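Local atomic coordinates of N-acetylmuramoyl-L-alanine amidase (Clostridium intestinale URNW, PDB entry 6SRT), a protein that probably hydrolyses the amide bond between N-acetylmuramic acid and L-alanine in bacterial peptidoglycan, as a zinc-dependent endolysin amidase. Residues Phe75-Ile83 against Thr118-Leu128; Asn40-His48 against Tyr136-Val147. All coordinates share one frame; numbering follows the deposited sequence. Where two conformers were deposited one is given.

Interaction 1 (Phe75-Ile83 against Thr118-Leu128); sequences FYIRKDGTI and TPQQMTSLIAL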
loop_
_atom_site.group_PDB
_atom_site.type_symbol
_atom_site.label_atom_id
_atom_site.label_comp_id
_atom_site.label_asym_id
_atom_site.label_seq_id
_atom_site.Cartn_x
_atom_site.Cartn_y
_atom_site.Cartn_z
ATOM N N PHE A 75 3.998 0.219 1.478
ATOM C CA PHE A 75 3.681 -0.494 2.730
ATOM C C PHE A 75 2.918 -1.768 2.342
ATOM O O PHE A 75 2.092 -1.786 1.423
ATOM C CB PHE A 75 2.782 0.348 3.641
ATOM C CG PHE A 75 3.442 1.639 4.036
ATOM C CD1 PHE A 75 4.339 1.693 5.071
ATOM C CD2 PHE A 75 3.173 2.814 3.282
ATOM C CE1 PHE A 75 4.968 2.889 5.394
ATOM C CE2 PHE A 75 3.820 3.991 3.566
ATOM C CZ PHE A 75 4.707 4.016 4.627
ATOM N N TYR A 76 3.120 -2.787 3.183
ATOM C CA TYR A 76 2.460 -4.115 3.059
ATOM C C TYR A 76 1.972 -4.528 4.448
ATOM O O TYR A 76 2.798 -4.617 5.376
ATOM C CB TYR A 76 3.470 -5.116 2.480
ATOM C CG TYR A 76 3.006 -6.540 2.494
ATOM C CD1 TYR A 76 1.732 -6.892 2.067
ATOM C CD2 TYR A 76 3.847 -7.580 2.882
ATOM C CE1 TYR A 76 1.303 -8.214 2.095
ATOM C CE2 TYR A 76 3.462 -8.903 2.880
ATOM C CZ TYR A 76 2.205 -9.231 2.426
ATOM O OH TYR A 76 1.745 -10.516 2.405
ATOM N N ILE A 77 0.687 -4.752 4.554
ATOM C CA ILE A 77 0.020 -5.045 5.832
ATOM C C ILE A 77 -0.354 -6.505 5.806
ATOM O O ILE A 77 -1.296 -6.922 5.054
ATOM C CB ILE A 77 -1.173 -4.128 6.092
ATOM C CG1 ILE A 77 -0.769 -2.662 5.933
ATOM C CG2 ILE A 77 -1.708 -4.439 7.462
ATOM C CD1 ILE A 77 -1.872 -1.716 6.175
ATOM N N ARG A 78 0.243 -7.326 6.649
ATOM C CA ARG A 78 -0.055 -8.771 6.746
ATOM C C ARG A 78 -1.295 -8.988 7.599
ATOM O O ARG A 78 -1.826 -8.076 8.260
ATOM C CB ARG A 78 1.193 -9.510 7.219
ATOM C CG ARG A 78 2.265 -9.515 6.135
ATOM C CD ARG A 78 3.227 -10.680 6.288
ATOM N NE ARG A 78 2.552 -11.909 5.973
ATOM C CZ ARG A 78 3.132 -13.097 5.857
ATOM N NH1 ARG A 78 4.396 -13.257 6.205
ATOM N NH2 ARG A 78 2.394 -14.136 5.554
ATOM N N LYS A 79 -1.789 -10.220 7.561
ATOM C CA LYS A 79 -3.061 -10.572 8.225
ATOM C C LYS A 79 -3.037 -10.272 9.708
ATOM O O LYS A 79 -4.115 -9.909 10.239
ATOM C CB LYS A 79 -3.419 -12.039 7.942
ATOM C CG LYS A 79 -4.011 -12.215 6.513
ATOM C CD LYS A 79 -4.653 -13.469 6.347
ATOM C CE LYS A 79 -5.194 -13.848 5.021
ATOM N NZ LYS A 79 -5.791 -12.851 4.144
ATOM N N ASP A 80 -1.903 -10.383 10.350
ATOM C CA ASP A 80 -1.833 -10.053 11.793
ATOM C C ASP A 80 -1.754 -8.565 12.074
ATOM O O ASP A 80 -1.621 -8.211 13.233
ATOM C CB ASP A 80 -0.716 -10.871 12.447
ATOM C CG ASP A 80 0.669 -10.458 12.011
ATOM O OD1 ASP A 80 0.792 -9.487 11.227
ATOM O OD2 ASP A 80 1.603 -11.033 12.603
ATOM N N GLY A 81 -1.805 -7.719 11.066
ATOM C CA GLY A 81 -1.757 -6.260 11.206
ATOM C C GLY A 81 -0.349 -5.709 11.098
ATOM O O GLY A 81 -0.216 -4.483 11.098
ATOM N N THR A 82 0.673 -6.542 10.979
ATOM C CA THR A 82 2.047 -6.008 10.896
ATOM C C THR A 82 2.189 -5.188 9.624
ATOM O O THR A 82 1.831 -5.669 8.546
ATOM C CB THR A 82 3.088 -7.132 10.918
ATOM O OG1 THR A 82 2.890 -7.920 12.119
ATOM C CG2 THR A 82 4.485 -6.527 10.936
ATOM N N ILE A 83 2.738 -3.998 9.799
ATOM C CA ILE A 83 2.976 -3.061 8.672
ATOM C C ILE A 83 4.450 -3.185 8.329
ATOM O O ILE A 83 5.305 -2.781 9.115
ATOM C CB ILE A 83 2.587 -1.632 8.977
ATOM C CG1 ILE A 83 1.149 -1.467 9.459
ATOM C CG2 ILE A 83 2.914 -0.789 7.756
ATOM C CD1 ILE A 83 0.941 -0.144 10.125
ATOM N N THR A 118 -8.792 -8.633 7.936
ATOM C CA THR A 118 -8.865 -8.983 9.360
ATOM C C THR A 118 -9.058 -7.706 10.172
ATOM O O THR A 118 -8.763 -6.586 9.712
ATOM C CB THR A 118 -7.600 -9.682 9.830
ATOM O OG1 THR A 118 -6.517 -8.777 9.773
ATOM C CG2 THR A 118 -7.378 -10.992 9.118
ATOM N N PRO A 119 -9.555 -7.837 11.415
ATOM C CA PRO A 119 -9.630 -6.665 12.283
ATOM C C PRO A 119 -8.289 -5.977 12.494
ATOM O O PRO A 119 -8.251 -4.736 12.522
ATOM C CB PRO A 119 -10.189 -7.200 13.610
ATOM C CG PRO A 119 -10.981 -8.420 13.181
ATOM C CD PRO A 119 -10.215 -9.040 12.025
ATOM N N GLN A 120 -7.241 -6.752 12.542
ATOM C CA GLN A 120 -5.900 -6.186 12.715
ATOM C C GLN A 120 -5.438 -5.436 11.468
ATOM O O GLN A 120 -4.830 -4.357 11.551
ATOM C CB GLN A 120 -4.852 -7.237 13.100
ATOM C CG GLN A 120 -5.175 -7.959 14.378
ATOM C CD GLN A 120 -5.879 -9.268 14.080
ATOM O OE1 GLN A 120 -6.829 -9.458 13.277
ATOM N NE2 GLN A 120 -5.231 -10.291 14.582
ATOM N N GLN A 121 -5.781 -5.960 10.301
ATOM C CA GLN A 121 -5.527 -5.216 9.058
ATOM C C GLN A 121 -6.298 -3.914 9.016
ATOM O O GLN A 121 -5.740 -2.885 8.631
ATOM C CB GLN A 121 -5.847 -6.063 7.791
ATOM C CG GLN A 121 -4.784 -7.109 7.494
ATOM C CD GLN A 121 -5.151 -8.021 6.342
ATOM O OE1 GLN A 121 -6.308 -8.493 6.281
ATOM N NE2 GLN A 121 -4.167 -8.277 5.476
ATOM N N MET A 122 -7.556 -3.937 9.424
ATOM C CA MET A 122 -8.368 -2.707 9.432
ATOM C C MET A 122 -7.692 -1.669 10.346
ATOM O O MET A 122 -7.603 -0.494 9.969
ATOM C CB MET A 122 -9.796 -3.023 9.866
ATOM C CG MET A 122 -10.761 -1.891 9.627
ATOM S SD MET A 122 -11.001 -1.538 7.891
ATOM C CE MET A 122 -12.225 -0.241 8.058
ATOM N N THR A 123 -7.340 -2.066 11.559
ATOM C CA THR A 123 -6.691 -1.154 12.525
ATOM C C THR A 123 -5.452 -0.534 11.890
ATOM O O THR A 123 -5.275 0.695 11.991
ATOM C CB THR A 123 -6.376 -1.924 13.848
ATOM O OG1 THR A 123 -7.599 -2.361 14.430
ATOM C CG2 THR A 123 -5.531 -1.072 14.771
ATOM N N SER A 124 -4.621 -1.369 11.290
ATOM C CA SER A 124 -3.373 -0.896 10.668
ATOM C C SER A 124 -3.703 -0.005 9.459
ATOM O O SER A 124 -3.009 1.043 9.238
ATOM C CB SER A 124 -2.474 -2.021 10.333
ATOM O OG SER A 124 -2.017 -2.591 11.520
ATOM N N LEU A 125 -4.676 -0.360 8.624
ATOM C CA LEU A 125 -5.035 0.458 7.456
ATOM C C LEU A 125 -5.420 1.850 7.931
ATOM O O LEU A 125 -5.026 2.871 7.305
ATOM C CB LEU A 125 -6.192 -0.180 6.667
ATOM C CG LEU A 125 -5.739 -1.318 5.748
ATOM C CD1 LEU A 125 -6.878 -2.218 5.413
ATOM C CD2 LEU A 125 -5.079 -0.754 4.470
ATOM N N ILE A 126 -6.228 1.990 8.959
ATOM C CA ILE A 126 -6.666 3.310 9.427
ATOM C C ILE A 126 -5.470 4.067 9.990
ATOM O O ILE A 126 -5.311 5.270 9.673
ATOM C CB ILE A 126 -7.791 3.174 10.459
ATOM C CG1 ILE A 126 -9.014 2.494 9.875
ATOM C CG2 ILE A 126 -8.173 4.514 11.058
ATOM C CD1 ILE A 126 -9.565 3.114 8.662
ATOM N N ALA A 127 -4.688 3.435 10.848
ATOM C CA ALA A 127 -3.594 4.153 11.508
ATOM C C ALA A 127 -2.574 4.602 10.462
ATOM O O ALA A 127 -2.081 5.762 10.524
ATOM C CB ALA A 127 -2.962 3.310 12.548
ATOM N N LEU A 128 -2.216 3.752 9.542
ATOM C CA LEU A 128 -1.205 4.093 8.550
ATOM C C LEU A 128 -1.761 5.157 7.595
ATOM O O LEU A 128 -1.022 6.115 7.239
ATOM C CB LEU A 128 -0.865 2.838 7.734
ATOM C CG LEU A 128 0.126 3.053 6.590
ATOM C CD1 LEU A 128 1.479 3.508 7.066
ATOM C CD2 LEU A 128 0.267 1.761 5.775
HETATM O O HOH W 1 -7.454 -11.000 5.475
#
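The hydroxyl OG1 of Thr118 is gripped from two directions: it donates to the carbonyl of Lys79 (OG1 to O 2.7 Å), on a lone pair of that oxygen, and accepts from the backbone N of Gln121. Torsion chi1 of 66° sets OG1 between its own backbone N and carbonyl carbon, where it can serve both. Gln121 returns the bond through OE1, which takes Thr118 N at 3.0 Å, completing a capping box. The other end of the same amide crosses to the strand: Gln121 NE2 donates to Ile77 O (3.2 Å, fairly straight), with the acceptor close to the amide plane but the donor 38° above the carbonyl plane. Glu109 O also accepts from NE2, so both ends of the amide are bonded and its rotation is fixed. One turn further on, Ser124 OG donates to Gly81 O at 2.6 Å, again on a lone pair. Between these bonds Gly81 CA lies 3.6 Å from Gln120 O, an approach that leaves little room for a side chain. Deeper down the contact is apolar. Ile77 CD1 meets Leu125 CD2 at 3.8 Å, and Leu128 lays CD1 over the centre of the Phe75 ring, 7° off its normal, a CH-pi contact. Two of these bonds tie the helix start to the type I beta turn Arg78-Gly81, the third to strand 75-77, in an alpha/beta amidase fold.

Interaction 2 (Asn40-His48 against Tyr136-Val147); sequences NPNMIVYHH and YNITDLKRHKDV. With ZN (zinc ion), chain B; PO4 (phosphate ion), chain F.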
loop_
_atom_site.group_PDB
_atom_site.type_symbol
_atom_site.label_atom_id
_atom_site.label_comp_id
_atom_site.label_asym_id
_atom_site.label_seq_id
_atom_site.Cartn_x
_atom_site.Cartn_y
_atom_site.Cartn_z
ATOM N N ASN A 40 5.993 12.933 -5.508
ATOM C CA ASN A 40 5.274 14.069 -4.904
ATOM C C ASN A 40 3.869 13.567 -4.607
ATOM O O ASN A 40 2.928 13.833 -5.362
ATOM C CB ASN A 40 5.308 15.276 -5.836
ATOM C CG ASN A 40 6.705 15.837 -5.986
ATOM O OD1 ASN A 40 7.095 16.725 -5.191
ATOM N ND2 ASN A 40 7.395 15.335 -6.957
ATOM N N PRO A 41 3.678 12.829 -3.511
ATOM C CA PRO A 41 2.408 12.155 -3.319
ATOM C C PRO A 41 1.255 13.080 -2.979
ATOM O O PRO A 41 1.402 13.971 -2.130
ATOM C CB PRO A 41 2.712 11.182 -2.176
ATOM C CG PRO A 41 3.872 11.824 -1.445
ATOM C CD PRO A 41 4.691 12.466 -2.527
ATOM N N ASN A 42 0.132 12.847 -3.633
ATOM C CA ASN A 42 -1.127 13.530 -3.334
ATOM C C ASN A 42 -2.292 12.555 -3.313
ATOM O O ASN A 42 -3.460 12.991 -3.325
ATOM C CB ASN A 42 -1.343 14.736 -4.195
ATOM C CG ASN A 42 -1.533 14.370 -5.657
ATOM O OD1 ASN A 42 -1.675 13.215 -6.029
ATOM N ND2 ASN A 42 -1.548 15.388 -6.517
ATOM N N MET A 43 -2.014 11.249 -3.250
ATOM C CA MET A 43 -3.016 10.152 -3.394
ATOM C C MET A 43 -2.488 8.990 -2.564
ATOM O O MET A 43 -1.264 8.812 -2.433
ATOM C CB MET A 43 -3.178 9.773 -4.870
ATOM C CG MET A 43 -4.274 8.817 -5.124
ATOM S SD MET A 43 -4.151 8.251 -6.850
ATOM C CE MET A 43 -4.756 9.737 -7.646
ATOM N N ILE A 44 -3.423 8.193 -2.010
ATOM C CA ILE A 44 -3.133 6.868 -1.477
ATOM C C ILE A 44 -3.987 5.871 -2.277
ATOM O O ILE A 44 -5.166 6.107 -2.466
ATOM C CB ILE A 44 -3.466 6.777 0.015
ATOM C CG1 ILE A 44 -2.573 7.660 0.835
ATOM C CG2 ILE A 44 -3.464 5.341 0.506
ATOM C CD1 ILE A 44 -3.065 7.909 2.200
ATOM N N VAL A 45 -3.336 4.826 -2.746
ATOM C CA VAL A 45 -3.977 3.745 -3.537
ATOM C C VAL A 45 -3.874 2.426 -2.764
ATOM O O VAL A 45 -2.761 2.011 -2.351
ATOM C CB VAL A 45 -3.372 3.584 -4.931
ATOM C CG1 VAL A 45 -4.037 2.451 -5.687
ATOM C CG2 VAL A 45 -3.467 4.859 -5.736
ATOM N N TYR A 46 -5.041 1.782 -2.573
ATOM C CA TYR A 46 -5.127 0.511 -1.850
ATOM C C TYR A 46 -5.127 -0.677 -2.814
ATOM O O TYR A 46 -5.796 -0.676 -3.850
ATOM C CB TYR A 46 -6.401 0.436 -1.000
ATOM C CG TYR A 46 -6.483 1.519 0.054
ATOM C CD1 TYR A 46 -5.750 1.400 1.200
ATOM C CD2 TYR A 46 -7.257 2.642 -0.081
ATOM C CE1 TYR A 46 -5.731 2.370 2.192
ATOM C CE2 TYR A 46 -7.314 3.581 0.899
ATOM C CZ TYR A 46 -6.523 3.483 2.026
ATOM O OH TYR A 46 -6.579 4.535 2.911
ATOM N N HIS A 47 -4.358 -1.699 -2.406
ATOM C CA HIS A 47 -4.134 -2.947 -3.155
ATOM C C HIS A 47 -4.399 -4.166 -2.292
ATOM O O HIS A 47 -4.279 -4.090 -1.079
ATOM C CB HIS A 47 -2.711 -3.013 -3.632
ATOM C CG HIS A 47 -2.301 -1.905 -4.546
ATOM N ND1 HIS A 47 -2.463 -2.035 -5.907
ATOM C CD2 HIS A 47 -1.722 -0.718 -4.301
ATOM C CE1 HIS A 47 -1.985 -0.942 -6.483
ATOM N NE2 HIS A 47 -1.572 -0.097 -5.523
ATOM N N HIS A 48 -4.662 -5.281 -2.959
ATOM C CA HIS A 48 -4.545 -6.612 -2.329
ATOM C C HIS A 48 -3.477 -7.373 -3.064
ATOM O O HIS A 48 -3.085 -7.030 -4.170
ATOM C CB HIS A 48 -5.881 -7.352 -2.247
ATOM C CG HIS A 48 -6.502 -7.871 -3.485
ATOM N ND1 HIS A 48 -7.576 -8.773 -3.423
ATOM C CD2 HIS A 48 -6.197 -7.663 -4.785
ATOM C CE1 HIS A 48 -7.921 -9.059 -4.641
ATOM N NE2 HIS A 48 -7.088 -8.424 -5.505
ATOM N N TYR A 136 1.532 14.252 4.834
ATOM C CA TYR A 136 1.691 14.747 3.473
ATOM C C TYR A 136 0.539 15.639 2.958
ATOM O O TYR A 136 0.556 16.103 1.805
ATOM C CB TYR A 136 1.978 13.589 2.514
ATOM C CG TYR A 136 3.289 12.904 2.842
ATOM C CD1 TYR A 136 4.478 13.481 2.496
ATOM C CD2 TYR A 136 3.342 11.713 3.525
ATOM C CE1 TYR A 136 5.679 12.876 2.833
ATOM C CE2 TYR A 136 4.518 11.076 3.857
ATOM C CZ TYR A 136 5.702 11.674 3.485
ATOM O OH TYR A 136 6.890 11.065 3.789
ATOM N N ASN A 137 -0.468 15.883 3.830
ATOM C CA ASN A 137 -1.661 16.676 3.466
ATOM C C ASN A 137 -2.397 16.018 2.309
ATOM O O ASN A 137 -2.744 16.657 1.356
ATOM C CB ASN A 137 -1.296 18.126 3.147
ATOM C CG ASN A 137 -2.491 19.015 3.154
ATOM O OD1 ASN A 137 -3.334 18.905 3.989
ATOM N ND2 ASN A 137 -2.499 19.958 2.279
ATOM N N ILE A 138 -2.655 14.717 2.452
ATOM C CA ILE A 138 -3.384 13.933 1.435
ATOM C C ILE A 138 -4.818 13.757 1.895
ATOM O O ILE A 138 -5.073 13.338 3.040
ATOM C CB ILE A 138 -2.690 12.562 1.218
ATOM C CG1 ILE A 138 -1.295 12.795 0.610
ATOM C CG2 ILE A 138 -3.530 11.697 0.299
ATOM C CD1 ILE A 138 -0.448 11.534 0.540
ATOM N N THR A 139 -5.748 14.029 0.960
ATOM C CA THR A 139 -7.199 13.791 1.129
ATOM C C THR A 139 -7.777 12.792 0.106
ATOM O O THR A 139 -8.907 12.372 0.285
ATOM C CB THR A 139 -7.925 15.136 1.083
ATOM O OG1 THR A 139 -7.635 15.733 -0.184
ATOM C CG2 THR A 139 -7.543 16.020 2.244
ATOM N N ASP A 140 -7.021 12.419 -0.911
ATOM C CA ASP A 140 -7.489 11.616 -2.017
ATOM C C ASP A 140 -7.135 10.136 -1.815
ATOM O O ASP A 140 -5.944 9.787 -1.902
ATOM C CB ASP A 140 -6.877 12.105 -3.302
ATOM C CG ASP A 140 -7.433 11.495 -4.545
ATOM O OD1 ASP A 140 -8.378 10.706 -4.460
ATOM O OD2 ASP A 140 -6.941 11.835 -5.646
ATOM N N LEU A 141 -8.127 9.345 -1.478
ATOM C CA LEU A 141 -8.038 7.900 -1.283
ATOM C C LEU A 141 -8.663 7.200 -2.450
ATOM O O LEU A 141 -9.806 7.529 -2.833
ATOM C CB LEU A 141 -8.715 7.438 0.012
ATOM C CG LEU A 141 -8.283 8.109 1.297
ATOM C CD1 LEU A 141 -8.892 7.474 2.525
ATOM C CD2 LEU A 141 -6.818 8.241 1.497
ATOM N N LYS A 142 -7.958 6.218 -2.981
ATOM C CA LYS A 142 -8.439 5.483 -4.149
ATOM C C LYS A 142 -8.149 4.002 -4.060
ATOM O O LYS A 142 -7.170 3.581 -3.437
ATOM C CB LYS A 142 -7.809 5.982 -5.462
ATOM C CG LYS A 142 -8.161 7.420 -5.845
ATOM C CD LYS A 142 -9.542 7.442 -6.475
ATOM C CE LYS A 142 -10.366 8.734 -6.453
ATOM N NZ LYS A 142 -9.463 9.805 -6.803
ATOM N N ARG A 143 -8.991 3.192 -4.654
ATOM C CA ARG A 143 -8.702 1.784 -4.872
ATOM C C ARG A 143 -7.853 1.647 -6.146
ATOM O O ARG A 143 -7.999 2.476 -7.084
ATOM C CB ARG A 143 -9.996 1.024 -5.103
ATOM C CG ARG A 143 -10.915 1.084 -3.890
ATOM C CD ARG A 143 -12.260 0.521 -4.144
ATOM N NE ARG A 143 -12.919 1.404 -5.055
ATOM C CZ ARG A 143 -14.168 1.225 -5.485
ATOM N NH1 ARG A 143 -14.922 0.261 -4.987
ATOM N NH2 ARG A 143 -14.616 2.024 -6.440
ATOM N N HIS A 144 -7.062 0.578 -6.257
ATOM C CA HIS A 144 -6.343 0.339 -7.537
ATOM C C HIS A 144 -7.319 0.377 -8.730
ATOM O O HIS A 144 -7.039 0.997 -9.745
ATOM C CB HIS A 144 -5.539 -0.942 -7.428
ATOM C CG HIS A 144 -4.601 -1.215 -8.580
ATOM N ND1 HIS A 144 -3.856 -2.397 -8.568
ATOM C CD2 HIS A 144 -4.329 -0.526 -9.706
ATOM C CE1 HIS A 144 -3.169 -2.376 -9.730
ATOM N NE2 HIS A 144 -3.435 -1.249 -10.426
ATOM N N LYS A 145 -8.484 -0.253 -8.569
ATOM C CA LYS A 145 -9.479 -0.339 -9.671
ATOM C C LYS A 145 -10.066 1.042 -10.029
ATOM O O LYS A 145 -10.671 1.137 -11.106
ATOM C CB LYS A 145 -10.613 -1.285 -9.309
ATOM C CG LYS A 145 -11.432 -0.875 -8.094
ATOM C CD LYS A 145 -12.681 -1.605 -7.917
ATOM C CE LYS A 145 -12.495 -3.031 -7.582
ATOM N NZ LYS A 145 -13.811 -3.648 -7.195
ATOM N N ASP A 146 -9.851 2.076 -9.212
ATOM C CA ASP A 146 -10.319 3.450 -9.512
ATOM C C ASP A 146 -9.348 4.130 -10.467
ATOM O O ASP A 146 -9.696 5.194 -10.993
ATOM C CB ASP A 146 -10.534 4.282 -8.241
ATOM C CG ASP A 146 -11.614 3.744 -7.336
ATOM O OD1 ASP A 146 -12.646 3.299 -7.891
ATOM O OD2 ASP A 146 -11.418 3.809 -6.125
ATOM N N VAL A 147 -8.114 3.650 -10.596
ATOM C CA VAL A 147 -7.074 4.312 -11.417
ATOM C C VAL A 147 -6.633 3.474 -12.585
ATOM O O VAL A 147 -6.001 4.010 -13.509
ATOM C CB VAL A 147 -5.896 4.840 -10.581
ATOM C CG1 VAL A 147 -6.383 5.876 -9.606
ATOM C CG2 VAL A 147 -5.158 3.762 -9.837
HETATM ZN ZN ZN B . -3.412 -3.485 -7.013
HETATM P P PO4 F . -1.841 -2.681 -13.229
HETATM O O1 PO4 F . -3.050 -3.523 -13.624
HETATM O O2 PO4 F . -2.282 -1.414 -12.836
HETATM O O3 PO4 F . -0.846 -2.650 -14.331
HETATM O O4 PO4 F . -1.133 -3.357 -12.041
HETATM O O HOH W 2 -0.150 15.955 -0.958
HETATM O O HOH W 3 -4.884 14.707 -1.686
HETATM O O HOH W 4 -4.908 13.444 -5.772
#
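The imidazole of His144 has His47 CE1 over one face, offset toward the rim, while O2 of a phosphate ion sits at its edge, hydrogen-bonded by NE2 at 2.7 Å. His47 in turn presents its edge, an offset edge-to-face pair with planes at 63°. The two ND1 atoms lie 3.0 Å apart because both bind zinc, His47 ND1 at 2.1 Å and His144 ND1 at 1.9 Å; Cys152 is the third protein ligand. His47 NE2 is hydrogen-bonded to second-shell His95 ND1, presumably as donor, since ND1 holds the metal. Chi1 of -172° swings His144 CG opposite its backbone N; ring rotation then turns ND1 to the metal and NE2 to the phosphate, probably a crystallisation component. This is the zinc site of the Amidase_2 family, built at the ends of neighbouring parallel strands whose segment axes run 24° apart. Asp140 O accepts from Ile44 N, Ile44 O from Lys142 N, Lys142 O from Tyr46 N and, beyond the strand, Tyr46 O from His144 N, tying down the second ligand's backbone. On one sheet face Ile44 CD1 packs alongside Leu141 CD2 (3.8 Å); the Tyr46 ring has Leu141 CB at its edge and Ile44 CG2 over one face, toward the rim. On the other, Val45 CG1 meets His144 N (3.6 Å), and Lys142 NZ salt-bridges the syn lone pair of Asp140 OD1 (2.7 Å).

Overall arrangement
From the N terminus, Asn40-His48 comes first and waits longest for its partner: interaction 2 closes a loop of 87 residues when Tyr136-Val147 arrives. Within that span Phe75-Ile83 meets Thr118-Leu128 across 34 residues, so interaction 1 is wholly nested in interaction 2 and the two do not cross. Helix 119-136 leads from the one to the other; after a turn at Asn137 the chain heads back, roughly against the helix, into strand 140-143, an outermost strand of the mixed sheet. Strand 103-108 lies between strands 75-77 and 43-48 and joins both contacts to that sheet. Their centres are 16 Å apart, yet they touch where Leu125 CD2 packs against Tyr46 CE1 at 3.9 Å.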